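Local coordinates for protein amidohydrolase (Pseudomonas aeruginosa, PDB 2I5G) that probably acts as a metal-dependent dipeptidase of the membrane dipeptidase (M19) family, built on a TIM-barrel fold, at residues G46-I54 / A97-F108. The protein carries 2 engineered substitutions. Sequence-based numbering, arbitrary orientation.
Sequences GFQATVNNI and AFEDQIGYVEVF
The Phe47 ring lies between Tyr104 and Val51. Tyr104 forms a face-to-face stack on one face, with ring centroids 4.0 Å apart. The two planes are inclined by 27°. Val51 CG2, from the next turn of Phe47's own helix, covers the opposite face near the rim. Ala97 O sits at the Phe47 edge, in the plane of the ring, and Val107 CG1 also lies near that edge. Tyr104 is sandwiched in turn: Gln101 CB rests over the centre of its other face. With CG of Phe47 anti to the backbone N (chi1 179°), the ring lies beside Tyr104 and Phe108. Phe108 completes the aromatic cluster. Its ring meets Phe47 obliquely and fits as a knob into the hole formed by Phe47, Thr50, Val51 and Ile54. Thr50 CG2 lies 3.7 Å from Phe108 CE1. Ile54 CD1 lies 3.9 Å from Phe108 CD1. Phe92 of strand 86-92 meets Phe108 edge-to-face.

The polar part sits at the start of helix 47-63, where Gly46 is the N-cap. Phe47 N donates to Glu99 OE1 (3.1 Å, 155°), approaching from above the carboxylate plane. The extended Glu99 side chain delivers this oxygen. Water 1 donates to Glu99 OE1 and accepts from Gln48 N. Thr50 OG1 and Thr50 N both donate to Gly46 O, from opposite faces of its plane. Thr50 OG1 is also hydrogen-bonded to Ser42 OG.

The segments 47-54 and 103-108 belong to outer helices of the barrel. They run nearly parallel, their axes 12.4 Å apart at closest approach, and aromatic side chains bridge them. The carboxylate at the helix N-terminus would be favoured by the helix dipole, consistent with Glu99 being ionised and tying the type II' turn Phe98-Gln101 to the first turn of helix 47-63.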
ATOM      1  N   GLY A  46       0.858 -11.783   1.274  1.00 23.98           N
ATOM      2  CA  GLY A  46      -0.434 -11.177   1.542  1.00 22.74           C
ATOM      3  C   GLY A  46      -1.195 -12.033   2.538  1.00 22.93           C
ATOM      4  O   GLY A  46      -0.592 -12.872   3.210  1.00 24.49           O
ATOM      5  N   PHE A  47      -2.511 -11.845   2.628  1.00 16.45           N
ATOM      6  CA  PHE A  47      -3.336 -12.611   3.569  1.00 15.75           C
ATOM      7  C   PHE A  47      -3.217 -14.132   3.436  1.00 14.70           C
ATOM      8  O   PHE A  47      -2.547 -14.780   4.239  1.00 15.78           O
ATOM      9  CB  PHE A  47      -4.814 -12.217   3.435  1.00 13.70           C
ATOM     10  CG  PHE A  47      -5.728 -12.979   4.356  1.00 11.90           C
ATOM     11  CD1 PHE A  47      -5.689 -12.768   5.732  1.00 11.70           C
ATOM     12  CD2 PHE A  47      -6.605 -13.935   3.853  1.00 10.75           C
ATOM     13  CE1 PHE A  47      -6.505 -13.498   6.593  1.00 10.07           C
ATOM     14  CE2 PHE A  47      -7.424 -14.670   4.704  1.00 10.29           C
ATOM     15  CZ  PHE A  47      -7.372 -14.451   6.079  1.00 11.49           C
ATOM     16  N   GLN A  48      -3.868 -14.702   2.427  1.00  6.66           N
ATOM     17  CA  GLN A  48      -3.837 -16.147   2.235  1.00  7.95           C
ATOM     18  C   GLN A  48      -2.444 -16.778   2.224  1.00  8.05           C
ATOM     19  O   GLN A  48      -2.257 -17.865   2.769  1.00  9.22           O
ATOM     20  CB  GLN A  48      -4.600 -16.540   0.958  1.00  7.64           C
ATOM     21  CG  GLN A  48      -4.764 -18.058   0.768  1.00  7.59           C
ATOM     22  CD  GLN A  48      -6.037 -18.436   0.019  1.00  6.49           C
ATOM     23  OE1 GLN A  48      -6.776 -17.572  -0.433  1.00  7.48           O
ATOM     24  NE2 GLN A  48      -6.293 -19.732  -0.109  1.00  4.61           N
ATOM     25  N   ALA A  49      -1.462 -16.125   1.616  1.00 15.23           N
ATOM     26  CA  ALA A  49      -0.125 -16.716   1.602  1.00 16.12           C
ATOM     27  C   ALA A  49       0.419 -16.764   3.030  1.00 16.23           C
ATOM     28  O   ALA A  49       1.141 -17.690   3.390  1.00 17.16           O
ATOM     29  CB  ALA A  49       0.820 -15.917   0.685  1.00  4.06           C
ATOM     30  N   THR A  50       0.065 -15.769   3.841  1.00 10.67           N
ATOM     31  CA  THR A  50       0.513 -15.738   5.229  1.00  9.70           C
ATOM     32  C   THR A  50      -0.191 -16.857   5.997  1.00  9.79           C
ATOM     33  O   THR A  50       0.427 -17.562   6.801  1.00  9.66           O
ATOM     34  CB  THR A  50       0.204 -14.367   5.899  1.00 13.47           C
ATOM     35  OG1 THR A  50       1.033 -13.351   5.313  1.00 10.08           O
ATOM     36  CG2 THR A  50       0.460 -14.429   7.403  1.00 10.90           C
ATOM     37  N   VAL A  51      -1.488 -17.014   5.744  1.00  9.66           N
ATOM     38  CA  VAL A  51      -2.273 -18.058   6.393  1.00  9.18           C
ATOM     39  C   VAL A  51      -1.624 -19.411   6.101  1.00  9.35           C
ATOM     40  O   VAL A  51      -1.548 -20.277   6.970  1.00 10.06           O
ATOM     41  CB  VAL A  51      -3.735 -18.063   5.869  1.00  4.00           C
ATOM     42  CG1 VAL A  51      -4.490 -19.270   6.398  1.00  1.14           C
ATOM     43  CG2 VAL A  51      -4.433 -16.785   6.292  1.00  3.94           C
ATOM     44  N   ASN A  52      -1.147 -19.584   4.875  1.00  6.02           N
ATOM     45  CA  ASN A  52      -0.506 -20.833   4.483  1.00  8.05           C
ATOM     46  C   ASN A  52       0.736 -21.123   5.315  1.00  7.38           C
ATOM     47  O   ASN A  52       0.983 -22.272   5.708  1.00  6.10           O
ATOM     48  CB  ASN A  52      -0.134 -20.792   3.003  1.00 17.90           C
ATOM     49  CG  ASN A  52      -1.332 -20.977   2.099  1.00 21.35           C
ATOM     50  OD1 ASN A  52      -1.248 -20.764   0.889  1.00 24.96           O
ATOM     51  ND2 ASN A  52      -2.456 -21.385   2.680  1.00 21.21           N
ATOM     52  N   ASN A  53       1.521 -20.084   5.574  1.00  4.37           N
ATOM     53  CA  ASN A  53       2.728 -20.239   6.365  1.00  4.46           C
ATOM     54  C   ASN A  53       2.357 -20.672   7.775  1.00  5.45           C
ATOM     55  O   ASN A  53       3.084 -21.433   8.415  1.00  5.54           O
ATOM     56  CB  ASN A  53       3.508 -18.926   6.423  1.00  8.41           C
ATOM     57  CG  ASN A  53       4.102 -18.543   5.085  1.00 10.11           C
ATOM     58  OD1 ASN A  53       4.399 -19.404   4.261  1.00 12.14           O
ATOM     59  ND2 ASN A  53       4.300 -17.244   4.870  1.00  9.60           N
ATOM     60  N   ILE A  54       1.220 -20.181   8.258  1.00  7.93           N
ATOM     61  CA  ILE A  54       0.763 -20.519   9.593  1.00  8.38           C
ATOM     62  C   ILE A  54       0.311 -21.980   9.631  1.00 10.33           C
ATOM     63  O   ILE A  54       0.576 -22.702  10.601  1.00  9.20           O
ATOM     64  CB  ILE A  54      -0.381 -19.571  10.031  1.00 13.03           C
ATOM     65  CG1 ILE A  54       0.173 -18.151  10.178  1.00 12.07           C
ATOM     66  CG2 ILE A  54      -0.997 -20.043  11.338  1.00 12.24           C
ATOM     67  CD1 ILE A  54      -0.831 -17.133  10.678  1.00 10.81           C
ATOM     68  N   ALA A  97       0.113  -8.389   5.431  1.00 20.75           N
ATOM     69  CA  ALA A  97      -0.709  -9.591   5.551  1.00 18.94           C
ATOM     70  C   ALA A  97      -2.162  -9.229   5.857  1.00 19.00           C
ATOM     71  O   ALA A  97      -3.075 -10.000   5.549  1.00 20.80           O
ATOM     72  CB  ALA A  97      -0.161 -10.481   6.639  1.00 15.52           C
ATOM     73  N   PHE A  98      -2.373  -8.066   6.473  1.00  9.99           N
ATOM     74  CA  PHE A  98      -3.722  -7.597   6.791  1.00  8.41           C
ATOM     75  C   PHE A  98      -4.383  -7.058   5.527  1.00 10.00           C
ATOM     76  O   PHE A  98      -5.591  -6.803   5.510  1.00 11.18           O
ATOM     77  CB  PHE A  98      -3.702  -6.445   7.800  1.00  6.68           C
ATOM     78  CG  PHE A  98      -3.082  -6.781   9.119  1.00  3.60           C
ATOM     79  CD1 PHE A  98      -3.376  -7.976   9.765  1.00  1.70           C
ATOM     80  CD2 PHE A  98      -2.247  -5.858   9.752  1.00  1.98           C
ATOM     81  CE1 PHE A  98      -2.851  -8.245  11.024  1.00  2.16           C
ATOM     82  CE2 PHE A  98      -1.716  -6.114  11.009  1.00  1.70           C
ATOM     83  CZ  PHE A  98      -2.018  -7.308  11.648  1.00  5.34           C
ATOM     84  N   GLU A  99      -3.591  -6.869   4.476  1.00  8.98           N
ATOM     85  CA  GLU A  99      -4.104  -6.316   3.229  1.00 10.87           C
ATOM     86  C   GLU A  99      -4.866  -5.013   3.529  1.00  9.38           C
ATOM     87  O   GLU A  99      -4.304  -4.100   4.143  1.00  7.95           O
ATOM     88  CB  GLU A  99      -4.982  -7.349   2.512  1.00 19.60           C
ATOM     89  CG  GLU A  99      -4.157  -8.509   1.939  1.00 26.89           C
ATOM     90  CD  GLU A  99      -4.967  -9.519   1.120  1.00 31.06           C
ATOM     91  OE1 GLU A  99      -4.343 -10.463   0.581  1.00 33.07           O
ATOM     92  OE2 GLU A  99      -6.208  -9.376   1.018  1.00 31.26           O
ATOM     93  N   ASP A 100      -6.126  -4.907   3.116  1.00 10.65           N
ATOM     94  CA  ASP A 100      -6.884  -3.684   3.380  1.00 10.01           C
ATOM     95  C   ASP A 100      -8.030  -3.922   4.348  1.00  9.78           C
ATOM     96  O   ASP A 100      -8.957  -3.123   4.449  1.00  9.75           O
ATOM     97  CB  ASP A 100      -7.435  -3.103   2.084  1.00 11.49           C
ATOM     98  CG  ASP A 100      -8.396  -4.039   1.395  1.00 13.14           C
ATOM     99  OD1 ASP A 100      -9.109  -3.586   0.474  1.00 13.68           O
ATOM    100  OD2 ASP A 100      -8.431  -5.231   1.770  1.00 15.46           O
ATOM    101  N   GLN A 101      -7.958  -5.024   5.075  1.00  8.46           N
ATOM    102  CA  GLN A 101      -8.999  -5.356   6.026  1.00  7.93           C
ATOM    103  C   GLN A 101      -8.516  -5.159   7.449  1.00  8.11           C
ATOM    104  O   GLN A 101      -7.487  -5.705   7.834  1.00  9.60           O
ATOM    105  CB  GLN A 101      -9.425  -6.806   5.819  1.00 11.11           C
ATOM    106  CG  GLN A 101      -9.806  -7.102   4.390  1.00  8.42           C
ATOM    107  CD  GLN A 101     -10.911  -6.196   3.908  1.00  9.88           C
ATOM    108  OE1 GLN A 101     -12.002  -6.168   4.479  1.00 11.93           O
ATOM    109  NE2 GLN A 101     -10.637  -5.441   2.855  1.00  9.81           N
ATOM    110  N   ILE A 102      -9.261  -4.378   8.224  1.00  6.33           N
ATOM    111  CA  ILE A 102      -8.919  -4.123   9.618  1.00  7.73           C
ATOM    112  C   ILE A 102      -9.425  -5.319  10.417  1.00  7.34           C
ATOM    113  O   ILE A 102      -9.058  -5.519  11.579  1.00  7.25           O
ATOM    114  CB  ILE A 102      -9.597  -2.826  10.142  1.00 15.76           C
ATOM    115  CG1 ILE A 102      -9.160  -1.627   9.292  1.00 16.81           C
ATOM    116  CG2 ILE A 102      -9.216  -2.578  11.602  1.00 15.48           C
ATOM    117  CD1 ILE A 102      -9.839  -0.316   9.679  1.00 17.02           C
ATOM    118  N   GLY A 103     -10.264  -6.120   9.765  1.00 10.83           N
ATOM    119  CA  GLY A 103     -10.826  -7.297  10.399  1.00  9.65           C
ATOM    120  C   GLY A 103      -9.828  -8.433  10.510  1.00 10.56           C
ATOM    121  O   GLY A 103     -10.016  -9.343  11.320  1.00 11.15           O
ATOM    122  N   TYR A 104      -8.765  -8.387   9.712  1.00 10.75           N
ATOM    123  CA  TYR A 104      -7.760  -9.441   9.746  1.00 12.51           C
ATOM    124  C   TYR A 104      -6.864  -9.340  10.966  1.00 12.71           C
ATOM    125  O   TYR A 104      -6.191 -10.309  11.323  1.00 14.32           O
ATOM    126  CB  TYR A 104      -6.889  -9.424   8.485  1.00 11.63           C
ATOM    127  CG  TYR A 104      -7.607  -9.825   7.213  1.00 13.38           C
ATOM    128  CD1 TYR A 104      -6.971  -9.743   5.977  1.00 12.97           C
ATOM    129  CD2 TYR A 104      -8.930 -10.265   7.242  1.00 13.59           C
ATOM    130  CE1 TYR A 104      -7.634 -10.083   4.801  1.00 12.03           C
ATOM    131  CE2 TYR A 104      -9.599 -10.607   6.071  1.00 12.69           C
ATOM    132  CZ  TYR A 104      -8.946 -10.512   4.858  1.00 11.92           C
ATOM    133  OH  TYR A 104      -9.615 -10.835   3.701  1.00 12.08           O
ATOM    134  N   VAL A 105      -6.831  -8.176  11.605  1.00  9.13           N
ATOM    135  CA  VAL A 105      -5.997  -8.041  12.789  1.00  8.46           C
ATOM    136  C   VAL A 105      -6.505  -9.023  13.842  1.00  9.19           C
ATOM    137  O   VAL A 105      -5.726  -9.726  14.473  1.00 10.11           O
ATOM    138  CB  VAL A 105      -6.026  -6.606  13.366  1.00  2.95           C
ATOM    139  CG1 VAL A 105      -5.261  -6.569  14.685  1.00  1.14           C
ATOM    140  CG2 VAL A 105      -5.409  -5.627  12.367  1.00  1.14           C
ATOM    141  N   GLU A 106      -7.816  -9.088  14.017  1.00 13.40           N
ATOM    142  CA  GLU A 106      -8.395 -10.003  14.991  1.00 15.87           C
ATOM    143  C   GLU A 106      -8.303 -11.463  14.531  1.00 16.03           C
ATOM    144  O   GLU A 106      -8.179 -12.372  15.353  1.00 17.88           O
ATOM    145  CB  GLU A 106      -9.852  -9.624  15.243  1.00 33.99           C
ATOM    146  CG  GLU A 106     -10.611 -10.569  16.151  1.00 40.41           C
ATOM    147  CD  GLU A 106     -11.985 -10.035  16.499  1.00 44.17           C
ATOM    148  OE1 GLU A 106     -12.743  -9.681  15.566  1.00 46.42           O
ATOM    149  OE2 GLU A 106     -12.307  -9.966  17.704  1.00 45.45           O
ATOM    150  N   VAL A 107      -8.365 -11.682  13.219  1.00 14.47           N
ATOM    151  CA  VAL A 107      -8.293 -13.023  12.646  1.00 12.45           C
ATOM    152  C   VAL A 107      -6.947 -13.675  12.920  1.00 12.40           C
ATOM    153  O   VAL A 107      -6.880 -14.826  13.357  1.00 13.00           O
ATOM    154  CB  VAL A 107      -8.495 -13.005  11.106  1.00  9.06           C
ATOM    155  CG1 VAL A 107      -8.301 -14.407  10.543  1.00  5.97           C
ATOM    156  CG2 VAL A 107      -9.878 -12.484  10.755  1.00  6.05           C
ATOM    157  N   PHE A 108      -5.871 -12.943  12.650  1.00 10.67           N
ATOM    158  CA  PHE A 108      -4.535 -13.489  12.860  1.00 10.17           C
ATOM    159  C   PHE A 108      -4.250 -13.691  14.332  1.00 10.43           C
ATOM    160  O   PHE A 108      -3.582 -14.651  14.722  1.00 10.68           O
ATOM    161  CB  PHE A 108      -3.482 -12.582  12.220  1.00  5.75           C
ATOM    162  CG  PHE A 108      -3.370 -12.756  10.733  1.00  4.12           C
ATOM    163  CD1 PHE A 108      -3.051 -14.001  10.192  1.00  4.39           C
ATOM    164  CD2 PHE A 108      -3.590 -11.684   9.873  1.00  1.66           C
ATOM    165  CE1 PHE A 108      -2.951 -14.176   8.813  1.00  3.49           C
ATOM    166  CE2 PHE A 108      -3.496 -11.846   8.492  1.00  1.14           C
ATOM    167  CZ  PHE A 108      -3.175 -13.096   7.959  1.00  1.70           C
TER
HETATM  168  O   HOH W   1      -4.412 -12.980   0.364  1.00  6.60           O